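Local coordinates for protein F420-reducing hydrogenase, subunit beta (Methanothermobacter marburgensis, PDB 4OMF) that forms the FAD- and iron-sulfur-carrying beta subunit of F420-reducing hydrogenase, which probably passes electrons from hydrogen through its flavin to coenzyme F420, at residues D16-K21 against E67-A72; T30-Y35 against G237-K242; A34-L37 against I41-G44. One frame throughout, in Å; residues are numbered along the deposited sequence.

Contact 1: D16-K21 against E67-A72. With FAD (flavin-adenine dinucleotide), chain R.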
loop_
_atom_site.group_PDB
_atom_site.type_symbol
_atom_site.label_atom_id
_atom_site.label_comp_id
_atom_site.label_asym_id
_atom_site.label_seq_id
_atom_site.Cartn_x
_atom_site.Cartn_y
_atom_site.Cartn_z
ATOM N N ASP C 16 18.253 23.042 41.280
ATOM C CA ASP C 16 18.714 21.678 41.508
ATOM C C ASP C 16 20.056 21.494 40.820
ATOM O O ASP C 16 20.150 21.545 39.606
ATOM C CB ASP C 16 17.681 20.671 40.983
ATOM C CG ASP C 16 18.097 19.209 41.198
ATOM O OD1 ASP C 16 19.293 18.873 41.089
ATOM O OD2 ASP C 16 17.206 18.377 41.453
ATOM N N ARG C 17 21.090 21.241 41.608
ATOM C CA ARG C 17 22.419 21.085 41.054
ATOM C C ARG C 17 22.542 19.872 40.124
ATOM O O ARG C 17 23.283 19.923 39.149
ATOM C CB ARG C 17 23.448 21.003 42.182
ATOM C CG ARG C 17 23.650 22.339 42.887
ATOM C CD ARG C 17 25.016 22.416 43.549
ATOM N NE ARG C 17 24.930 22.533 45.004
ATOM C CZ ARG C 17 24.914 21.499 45.845
ATOM N NH1 ARG C 17 24.971 20.253 45.382
ATOM N NH2 ARG C 17 24.837 21.711 47.155
ATOM N N GLU C 18 21.832 18.788 40.405
ATOM C CA GLU C 18 21.850 17.663 39.467
ATOM C C GLU C 18 21.284 18.093 38.114
ATOM O O GLU C 18 21.828 17.746 37.060
ATOM C CB GLU C 18 21.058 16.466 40.003
ATOM C CG GLU C 18 21.641 15.810 41.247
ATOM C CD GLU C 18 20.924 14.508 41.599
ATOM O OE1 GLU C 18 20.181 13.987 40.730
ATOM O OE2 GLU C 18 21.099 14.009 42.737
ATOM N N ILE C 19 20.201 18.861 38.139
ATOM C CA ILE C 19 19.570 19.273 36.895
ATOM C C ILE C 19 20.468 20.292 36.194
ATOM O O ILE C 19 20.631 20.242 34.980
ATOM C CB ILE C 19 18.158 19.833 37.146
ATOM C CG1 ILE C 19 17.244 18.688 37.596
ATOM C CG2 ILE C 19 17.592 20.490 35.889
ATOM C CD1 ILE C 19 15.768 19.074 37.814
ATOM N N GLN C 20 21.084 21.181 36.968
ATOM C CA GLN C 20 22.020 22.157 36.404
ATOM C C GLN C 20 23.140 21.480 35.609
ATOM O O GLN C 20 23.493 21.923 34.520
ATOM C CB GLN C 20 22.626 23.019 37.508
ATOM C CG GLN C 20 21.617 23.933 38.215
ATOM C CD GLN C 20 22.262 24.830 39.262
ATOM O OE1 GLN C 20 23.417 24.630 39.648
ATOM N NE2 GLN C 20 21.513 25.824 39.730
ATOM N N LYS C 21 23.671 20.390 36.147
ATOM C CA LYS C 21 24.750 19.653 35.489
ATOM C C LYS C 21 24.336 19.025 34.155
ATOM O O LYS C 21 25.159 18.888 33.245
ATOM C CB LYS C 21 25.279 18.551 36.406
ATOM C CG LYS C 21 26.022 19.037 37.637
ATOM C CD LYS C 21 27.488 19.315 37.345
ATOM C CE LYS C 21 28.314 19.343 38.628
ATOM N NZ LYS C 21 27.802 20.340 39.616
ATOM N N GLU C 67 14.284 9.289 34.820
ATOM C CA GLU C 67 14.069 9.176 33.387
ATOM C C GLU C 67 13.986 10.548 32.720
ATOM O O GLU C 67 14.432 10.727 31.570
ATOM C CB GLU C 67 12.800 8.369 33.089
ATOM C CG GLU C 67 12.966 6.884 33.307
ATOM C CD GLU C 67 11.641 6.125 33.210
ATOM O OE1 GLU C 67 10.588 6.703 33.558
ATOM O OE2 GLU C 67 11.663 4.945 32.799
ATOM N N LEU C 68 13.418 11.515 33.435
ATOM C CA LEU C 68 13.376 12.895 32.929
ATOM C C LEU C 68 14.794 13.430 32.800
ATOM O O LEU C 68 15.153 14.062 31.805
ATOM C CB LEU C 68 12.562 13.789 33.857
ATOM C CG LEU C 68 11.059 13.520 33.852
ATOM C CD1 LEU C 68 10.333 14.333 34.954
ATOM C CD2 LEU C 68 10.490 13.827 32.482
ATOM N N LYS C 69 15.582 13.204 33.837
ATOM C CA LYS C 69 16.967 13.661 33.852
ATOM C C LYS C 69 17.777 12.999 32.733
ATOM O O LYS C 69 18.635 13.632 32.121
ATOM C CB LYS C 69 17.609 13.366 35.203
ATOM C CG LYS C 69 17.159 14.313 36.291
ATOM C CD LYS C 69 17.839 13.995 37.602
ATOM C CE LYS C 69 17.191 14.747 38.752
ATOM N NZ LYS C 69 17.689 14.236 40.068
ATOM N N ALA C 70 17.507 11.725 32.466
ATOM C CA ALA C 70 18.236 11.024 31.393
ATOM C C ALA C 70 17.944 11.594 29.998
ATOM O O ALA C 70 18.705 11.347 29.042
ATOM C CB ALA C 70 17.916 9.528 31.418
ATOM N N ALA C 71 16.858 12.359 29.881
ATOM C CA ALA C 71 16.462 12.953 28.608
ATOM C C ALA C 71 16.949 14.412 28.458
ATOM O O ALA C 71 16.792 15.021 27.393
ATOM C CB ALA C 71 14.944 12.897 28.448
ATOM N N ALA C 72 17.533 14.965 29.516
ATOM C CA ALA C 72 17.939 16.371 29.522
ATOM C C ALA C 72 19.006 16.638 28.466
ATOM O O ALA C 72 19.746 15.717 28.069
ATOM C CB ALA C 72 18.445 16.773 30.897
HETATM P PA FAD R . 16.647 20.415 29.670
HETATM O O1A FAD R . 18.031 20.315 29.083
HETATM O O2A FAD R . 16.363 20.279 31.137
HETATM O O5B FAD R . 15.741 19.340 28.921
HETATM C C5B FAD R . 15.727 19.432 27.490
HETATM C C4B FAD R . 14.435 18.774 27.002
HETATM O O4B FAD R . 14.354 18.899 25.581
HETATM C C3B FAD R . 14.440 17.288 27.340
HETATM O O3B FAD R . 13.212 16.885 27.965
HETATM C C2B FAD R . 14.565 16.625 25.976
HETATM O O2B FAD R . 13.830 15.391 25.940
HETATM C C1B FAD R . 13.983 17.651 25.021
HETATM N N9A FAD R . 14.581 17.495 23.684
HETATM C C8A FAD R . 15.898 17.476 23.409
HETATM N N7A FAD R . 16.105 17.334 22.078
HETATM C C5A FAD R . 14.875 17.263 21.498
HETATM C C6A FAD R . 14.367 17.088 20.119
HETATM N N6A FAD R . 15.214 16.946 19.065
HETATM N N1A FAD R . 13.034 17.080 19.955
HETATM C C2A FAD R . 12.170 17.182 20.987
HETATM N N3A FAD R . 12.556 17.330 22.276
HETATM C C4A FAD R . 13.881 17.375 22.566
HETATM N N1 FAD R . 16.613 27.279 21.814
HETATM C C2 FAD R . 16.588 28.617 21.429
HETATM O O2 FAD R . 16.741 29.496 22.300
HETATM N N3 FAD R . 16.440 28.930 20.085
HETATM C C4 FAD R . 16.266 27.940 19.139
HETATM O O4 FAD R . 16.097 28.268 17.944
HETATM C C4X FAD R . 16.934 26.686 19.403
HETATM N N5 FAD R . 16.834 25.675 18.319
HETATM C C5X FAD R . 16.310 24.390 18.798
HETATM C C6 FAD R . 16.140 23.418 17.798
HETATM C C7 FAD R . 15.857 22.094 18.153
HETATM C C7M FAD R . 15.657 21.036 17.076
HETATM C C8 FAD R . 15.770 21.772 19.506
HETATM C C8M FAD R . 15.474 20.375 20.019
HETATM C C9 FAD R . 15.955 22.740 20.517
HETATM C C9A FAD R . 16.321 24.045 20.168
HETATM N N10 FAD R . 16.410 25.048 21.169
HETATM C C10 FAD R . 16.840 26.322 20.850
HETATM C "C1'" FAD R . 16.003 24.835 22.571
HETATM C "C2'" FAD R . 17.130 24.456 23.497
HETATM O "O2'" FAD R . 18.241 23.990 22.881
HETATM C "C3'" FAD R . 16.708 23.803 24.599
HETATM O "O3'" FAD R . 16.303 22.532 24.358
HETATM C "C4'" FAD R . 15.814 24.576 25.555
HETATM O "O4'" FAD R . 16.395 25.841 25.934
HETATM C "C5'" FAD R . 15.490 23.741 26.798
HETATM O "O5'" FAD R . 16.616 23.713 27.663
HETATM P P FAD R . 16.467 23.309 29.204
HETATM O O1P FAD R . 15.329 24.135 29.761
HETATM O O2P FAD R . 17.804 23.396 29.879
HETATM O O3P FAD R . 15.947 21.769 29.111
#

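Contact 2: T30-Y35 against G237-K242. With FAD (flavin-adenine dinucleotide), chain R.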
loop_
_atom_site.group_PDB
_atom_site.type_symbol
_atom_site.label_atom_id
_atom_site.label_comp_id
_atom_site.label_asym_id
_atom_site.label_seq_id
_atom_site.Cartn_x
_atom_site.Cartn_y
_atom_site.Cartn_z
ATOM N N THR C 30 13.361 20.031 32.291
ATOM C CA THR C 30 13.526 18.905 33.216
ATOM C C THR C 30 13.002 19.259 34.624
ATOM O O THR C 30 12.305 18.467 35.259
ATOM C CB THR C 30 15.002 18.459 33.310
ATOM O OG1 THR C 30 15.447 17.989 32.025
ATOM C CG2 THR C 30 15.157 17.347 34.347
ATOM N N GLY C 31 13.340 20.451 35.098
ATOM C CA GLY C 31 12.888 20.932 36.393
ATOM C C GLY C 31 11.372 21.044 36.502
ATOM O O GLY C 31 10.781 20.675 37.518
ATOM N N LEU C 32 10.727 21.540 35.460
ATOM C CA LEU C 32 9.287 21.749 35.533
ATOM C C LEU C 32 8.503 20.447 35.407
ATOM O O LEU C 32 7.521 20.237 36.138
ATOM C CB LEU C 32 8.837 22.729 34.459
ATOM C CG LEU C 32 7.430 23.296 34.636
ATOM C CD1 LEU C 32 7.271 24.021 35.974
ATOM C CD2 LEU C 32 7.145 24.223 33.466
ATOM N N LEU C 33 8.943 19.561 34.515
ATOM C CA LEU C 33 8.309 18.253 34.380
ATOM C C LEU C 33 8.525 17.456 35.655
ATOM O O LEU C 33 7.634 16.734 36.114
ATOM C CB LEU C 33 8.860 17.477 33.168
ATOM C CG LEU C 33 8.451 18.072 31.812
ATOM C CD1 LEU C 33 9.180 17.347 30.673
ATOM C CD2 LEU C 33 6.952 18.028 31.623
ATOM N N ALA C 34 9.707 17.595 36.242
ATOM C CA ALA C 34 10.001 16.861 37.480
ATOM C C ALA C 34 9.122 17.358 38.620
ATOM O O ALA C 34 8.642 16.575 39.438
ATOM C CB ALA C 34 11.477 16.991 37.856
ATOM N N TYR C 35 8.908 18.668 38.672
ATOM C CA TYR C 35 8.070 19.242 39.712
ATOM C C TYR C 35 6.624 18.767 39.544
ATOM O O TYR C 35 5.970 18.368 40.518
ATOM C CB TYR C 35 8.125 20.770 39.673
ATOM C CG TYR C 35 7.108 21.396 40.578
ATOM C CD1 TYR C 35 7.295 21.373 41.953
ATOM C CD2 TYR C 35 5.956 21.989 40.072
ATOM C CE1 TYR C 35 6.378 21.931 42.808
ATOM C CE2 TYR C 35 5.022 22.551 40.927
ATOM C CZ TYR C 35 5.246 22.516 42.296
ATOM O OH TYR C 35 4.343 23.060 43.175
ATOM N N GLY C 237 10.643 27.087 45.267
ATOM C CA GLY C 237 12.082 27.287 45.324
ATOM C C GLY C 237 12.849 26.376 44.379
ATOM O O GLY C 237 14.047 26.148 44.558
ATOM N N LEU C 238 12.159 25.869 43.363
ATOM C CA LEU C 238 12.787 25.000 42.379
ATOM C C LEU C 238 13.382 25.789 41.211
ATOM O O LEU C 238 14.171 25.245 40.436
ATOM C CB LEU C 238 11.788 23.979 41.863
ATOM C CG LEU C 238 11.348 22.898 42.854
ATOM C CD1 LEU C 238 10.571 21.874 42.097
ATOM C CD2 LEU C 238 12.529 22.244 43.537
ATOM N N PHE C 239 12.996 27.061 41.082
ATOM C CA PHE C 239 13.624 27.964 40.117
ATOM C C PHE C 239 13.972 29.304 40.744
ATOM O O PHE C 239 13.267 29.796 41.627
ATOM C CB PHE C 239 12.720 28.221 38.902
ATOM C CG PHE C 239 12.428 27.000 38.091
ATOM C CD1 PHE C 239 11.189 26.388 38.163
ATOM C CD2 PHE C 239 13.393 26.461 37.255
ATOM C CE1 PHE C 239 10.915 25.256 37.416
ATOM C CE2 PHE C 239 13.122 25.341 36.505
ATOM C CZ PHE C 239 11.882 24.733 36.594
ATOM N N GLU C 240 15.091 29.858 40.291
ATOM C CA GLU C 240 15.484 31.240 40.545
ATOM C C GLU C 240 15.096 32.035 39.299
ATOM O O GLU C 240 15.315 31.564 38.183
ATOM C CB GLU C 240 16.997 31.332 40.819
ATOM C CG GLU C 240 17.531 32.707 41.216
ATOM C CD GLU C 240 19.067 32.762 41.222
ATOM O OE1 GLU C 240 19.709 31.690 41.079
ATOM O OE2 GLU C 240 19.626 33.879 41.351
ATOM N N THR C 241 14.500 33.219 39.472
ATOM C CA THR C 241 14.090 34.025 38.312
ATOM C C THR C 241 14.535 35.482 38.415
ATOM O O THR C 241 14.695 36.020 39.513
ATOM C CB THR C 241 12.543 34.018 38.105
ATOM O OG1 THR C 241 11.898 34.789 39.132
ATOM C CG2 THR C 241 12.010 32.610 38.127
ATOM N N LYS C 242 14.724 36.109 37.257
ATOM C CA LYS C 242 14.997 37.543 37.150
ATOM C C LYS C 242 14.065 38.144 36.092
ATOM O O LYS C 242 13.797 37.498 35.070
ATOM C CB LYS C 242 16.465 37.794 36.763
ATOM C CG LYS C 242 17.497 36.999 37.570
ATOM C CD LYS C 242 18.952 37.282 37.141
ATOM C CE LYS C 242 19.935 36.730 38.180
ATOM N NZ LYS C 242 21.367 36.950 37.834
HETATM P PA FAD R . 16.647 20.415 29.670
HETATM O O1A FAD R . 18.031 20.315 29.083
HETATM O O2A FAD R . 16.363 20.279 31.137
HETATM O O5B FAD R . 15.741 19.340 28.921
HETATM C C5B FAD R . 15.727 19.432 27.490
HETATM C C4B FAD R . 14.435 18.774 27.002
HETATM O O4B FAD R . 14.354 18.899 25.581
HETATM C C3B FAD R . 14.440 17.288 27.340
HETATM O O3B FAD R . 13.212 16.885 27.965
HETATM C C2B FAD R . 14.565 16.625 25.976
HETATM O O2B FAD R . 13.830 15.391 25.940
HETATM C C1B FAD R . 13.983 17.651 25.021
HETATM N N9A FAD R . 14.581 17.495 23.684
HETATM C C8A FAD R . 15.898 17.476 23.409
HETATM N N7A FAD R . 16.105 17.334 22.078
HETATM C C5A FAD R . 14.875 17.263 21.498
HETATM C C6A FAD R . 14.367 17.088 20.119
HETATM N N6A FAD R . 15.214 16.946 19.065
HETATM N N1A FAD R . 13.034 17.080 19.955
HETATM C C2A FAD R . 12.170 17.182 20.987
HETATM N N3A FAD R . 12.556 17.330 22.276
HETATM C C4A FAD R . 13.881 17.375 22.566
HETATM N N1 FAD R . 16.613 27.279 21.814
HETATM C C2 FAD R . 16.588 28.617 21.429
HETATM O O2 FAD R . 16.741 29.496 22.300
HETATM N N3 FAD R . 16.440 28.930 20.085
HETATM C C4 FAD R . 16.266 27.940 19.139
HETATM O O4 FAD R . 16.097 28.268 17.944
HETATM C C4X FAD R . 16.934 26.686 19.403
HETATM N N5 FAD R . 16.834 25.675 18.319
HETATM C C5X FAD R . 16.310 24.390 18.798
HETATM C C6 FAD R . 16.140 23.418 17.798
HETATM C C7 FAD R . 15.857 22.094 18.153
HETATM C C7M FAD R . 15.657 21.036 17.076
HETATM C C8 FAD R . 15.770 21.772 19.506
HETATM C C8M FAD R . 15.474 20.375 20.019
HETATM C C9 FAD R . 15.955 22.740 20.517
HETATM C C9A FAD R . 16.321 24.045 20.168
HETATM N N10 FAD R . 16.410 25.048 21.169
HETATM C C10 FAD R . 16.840 26.322 20.850
HETATM C "C1'" FAD R . 16.003 24.835 22.571
HETATM C "C2'" FAD R . 17.130 24.456 23.497
HETATM O "O2'" FAD R . 18.241 23.990 22.881
HETATM C "C3'" FAD R . 16.708 23.803 24.599
HETATM O "O3'" FAD R . 16.303 22.532 24.358
HETATM C "C4'" FAD R . 15.814 24.576 25.555
HETATM O "O4'" FAD R . 16.395 25.841 25.934
HETATM C "C5'" FAD R . 15.490 23.741 26.798
HETATM O "O5'" FAD R . 16.616 23.713 27.663
HETATM P P FAD R . 16.467 23.309 29.204
HETATM O O1P FAD R . 15.329 24.135 29.761
HETATM O O2P FAD R . 17.804 23.396 29.879
HETATM O O3P FAD R . 15.947 21.769 29.111
#

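Contact 3: A34-L37 against I41-G44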
loop_
_atom_site.group_PDB
_atom_site.type_symbol
_atom_site.label_atom_id
_atom_site.label_comp_id
_atom_site.label_asym_id
_atom_site.label_seq_id
_atom_site.Cartn_x
_atom_site.Cartn_y
_atom_site.Cartn_z
ATOM N N ALA C 34 9.707 17.595 36.242
ATOM C CA ALA C 34 10.001 16.861 37.480
ATOM C C ALA C 34 9.122 17.358 38.620
ATOM O O ALA C 34 8.642 16.575 39.438
ATOM C CB ALA C 34 11.477 16.991 37.856
ATOM N N TYR C 35 8.908 18.668 38.672
ATOM C CA TYR C 35 8.070 19.242 39.712
ATOM C C TYR C 35 6.624 18.767 39.544
ATOM O O TYR C 35 5.970 18.368 40.518
ATOM C CB TYR C 35 8.125 20.770 39.673
ATOM C CG TYR C 35 7.108 21.396 40.578
ATOM C CD1 TYR C 35 7.295 21.373 41.953
ATOM C CD2 TYR C 35 5.956 21.989 40.072
ATOM C CE1 TYR C 35 6.378 21.931 42.808
ATOM C CE2 TYR C 35 5.022 22.551 40.927
ATOM C CZ TYR C 35 5.246 22.516 42.296
ATOM O OH TYR C 35 4.343 23.060 43.175
ATOM N N ALA C 36 6.126 18.847 38.314
ATOM C CA ALA C 36 4.751 18.422 38.012
ATOM C C ALA C 36 4.542 16.946 38.341
ATOM O O ALA C 36 3.502 16.554 38.883
ATOM C CB ALA C 36 4.424 18.695 36.545
ATOM N N LEU C 37 5.542 16.124 38.019
ATOM C CA LEU C 37 5.487 14.690 38.344
ATOM C C LEU C 37 5.434 14.467 39.861
ATOM O O LEU C 37 4.561 13.748 40.368
ATOM C CB LEU C 37 6.687 13.970 37.728
ATOM C CG LEU C 37 6.756 12.453 37.894
ATOM C CD1 LEU C 37 5.570 11.776 37.210
ATOM C CD2 LEU C 37 8.070 11.923 37.341
ATOM N N ILE C 41 0.714 16.582 39.365
ATOM C CA ILE C 41 0.061 17.338 38.302
ATOM C C ILE C 41 0.103 16.532 37.008
ATOM O O ILE C 41 -0.844 16.550 36.213
ATOM C CB ILE C 41 0.721 18.714 38.118
ATOM C CG1 ILE C 41 0.455 19.580 39.350
ATOM C CG2 ILE C 41 0.185 19.411 36.885
ATOM C CD1 ILE C 41 1.368 20.776 39.443
ATOM N N ILE C 42 1.192 15.794 36.820
ATOM C CA ILE C 42 1.268 14.808 35.756
ATOM C C ILE C 42 1.700 13.477 36.336
ATOM O O ILE C 42 2.245 13.422 37.454
ATOM C CB ILE C 42 2.249 15.223 34.624
ATOM C CG1 ILE C 42 3.692 15.351 35.142
ATOM C CG2 ILE C 42 1.752 16.511 33.934
ATOM C CD1 ILE C 42 4.694 15.855 34.077
ATOM N N GLU C 43 1.463 12.406 35.577
ATOM C CA GLU C 43 1.832 11.048 36.005
ATOM C C GLU C 43 2.974 10.500 35.147
ATOM O O GLU C 43 3.546 9.432 35.433
ATOM C CB GLU C 43 0.615 10.113 35.927
ATOM C CG GLU C 43 -0.511 10.546 36.860
ATOM C CD GLU C 43 -1.844 9.864 36.582
ATOM O OE1 GLU C 43 -2.060 9.366 35.454
ATOM O OE2 GLU C 43 -2.681 9.831 37.512
ATOM N N GLY C 44 3.301 11.243 34.096
ATOM C CA GLY C 44 4.380 10.869 33.203
ATOM C C GLY C 44 4.549 11.968 32.175
ATOM O O GLY C 44 3.704 12.875 32.074
HETATM O O HOH W 1 2.728 11.638 39.736
#

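Contact 1: D16-K21 against E67-A72
K69 of helix 65-70 reaches across to E18 and I19 in the first turn of helix 17-22, a helix-to-helix salt bridge in the N-terminal part of the F420 hydrogenase/dehydrogenase beta fold. The backbones stay well apart, with I19 CA 6.9 Å from K69 CA, and the lysine spans that gap as a nearly straight rod: CG lies beside its backbone N (chi1 -76°) and every later bond is extended. Its ammonium ends on the carboxylate of E18, K69 NZ to E18 OE1 measuring 2.6 Å, and approaches from above the carboxylate plane, 45° out of it. On the way the aliphatic part of the lysine crosses the I19 side chain at about a right angle, I19 CG1 to K69 CE being 4.1 Å, so the charged end sits on exposed E18 while the methylenes lean on a buried residue that also packs on T30. D16 adds a second negative charge nearby, its OD2 4.4 Å from K69 NZ, which would probably reinforce the electrostatic attraction. D16 is the N-cap of helix 17-22, and its OD1 takes a bond from I19 N and a weak one from E18 N. Beyond K69 the chain turns into the FAD site, where G73 and T74 supply hydrogen bonds, and A71 O lies 3.1 Å from FAD C2B on the ribose.

Contact 2: T30-Y35 against G237-K242
Helix 28-39 runs beside the start of strand 239-243, an edge of the main sheet within this chain, and G31 CA comes to 7.2 Å from L238 CA. The F239 ring points its CZ at the helix backbone, 3.6 Å from L32 N, which lies at the ring edge and in its plane, and close to G31 C. Glycine at 31 permits this approach: a beta carbon there would clash with F239 CZ. The L32 side chain crosses the phenylalanine at about a right angle, its CD1 4.1 Å from F239 CE1. One turn further on, the Y35 ring swings out with CG opposite the backbone N (chi1 171°), and L238 CD1 packs tightly against it, 3.3 Å from Y35 CD1. The phenol oxygen bonds instead to Q232 in helix 224-235, whose C-terminal end is closed by a Schellman motif at G237. At the segment's start T30 OG1, beside its own backbone N, donates a hydrogen bond to FAD O2A at 2.6 Å, and T30 N binds the same phosphate oxygen. No hydrogen bond joins the segments; the contact is van der Waals packing of F239 on the helix backbone and L32, and of L238 on Y35, while T30 turns to FAD.

Contact 3: A34-L37 against I41-G44
A36 and I42 meet where helix 28-39 gives way to the loop leading into strand 44-51, a helix-to-strand connection. The I42 side chain is turned back onto the helix. Its CG1 stands between its own backbone N and carbonyl carbon (chi1 63°), and from there it lies over the A36-L37 peptide, 3.5 Å from L37 N, while CD1 extends along toward A36 CB and L33 O. Both isoleucines touch the alanine methyl: A36 CB lies 3.7 Å from I42 CG1. On the I41 side, A36 CB is 4.0 Å from I41 CB. The tip of I41 reaches instead toward Y35, where I41 CD1 comes to 4.3 Å from Y35 CE2, a loose contact, and its neighbours I229 and Q232 belong to helix 224-235. L37 sends one branch the other way: its CD1 lies 3.6 Å from E43 C, against the backbone of the loop rather than a side chain. Replacing I42 by an alanine would probably open a gap over the A36-L37 peptide and leave A36 CB without its contact to the CG1 and CD1 of that isoleucine.

The backbone closes the turn. A36 O accepts from I42 N at 3.2 Å, a nearly straight bond (169°) that arrives from above the carbonyl plane, and weakly from I41 N. L37 O and I42 O, both acceptors, are joined by a water that donates to each, 2.9 Å from I42 O. Chemically, then, A36 O is shared by two N-H groups and one water links two carbonyls, the isoleucines and L37 supply apolar packing, and the E43 carboxylate is divided between E95 N, bonded to OE1, and a basic side chain on the chain of another protein, in a salt bridge with OE2.

Helix 28-39 ties the three sites together: it carries one segment of contacts 2 and 3, which share A34 and Y35, and its first turns also pack on contact 1, through I19 on G31 and A72 on T30. The centres of contact 1 and contact 2 lie about 11 Å apart. Those of contact 2 and contact 3 are about 12 Å apart, and those of contact 1 and contact 3 about 15 Å. Along the chain contact 3 falls between the two segments of contact 1, whereas contact 2 reaches far ahead to the edge strand 239-243 of the mixed sheet. L68 of helix 65-70 bridges to A34 and L37. Contacts 1 and 2 both touch FAD, so the helix joins the flavin site to the sheet edge.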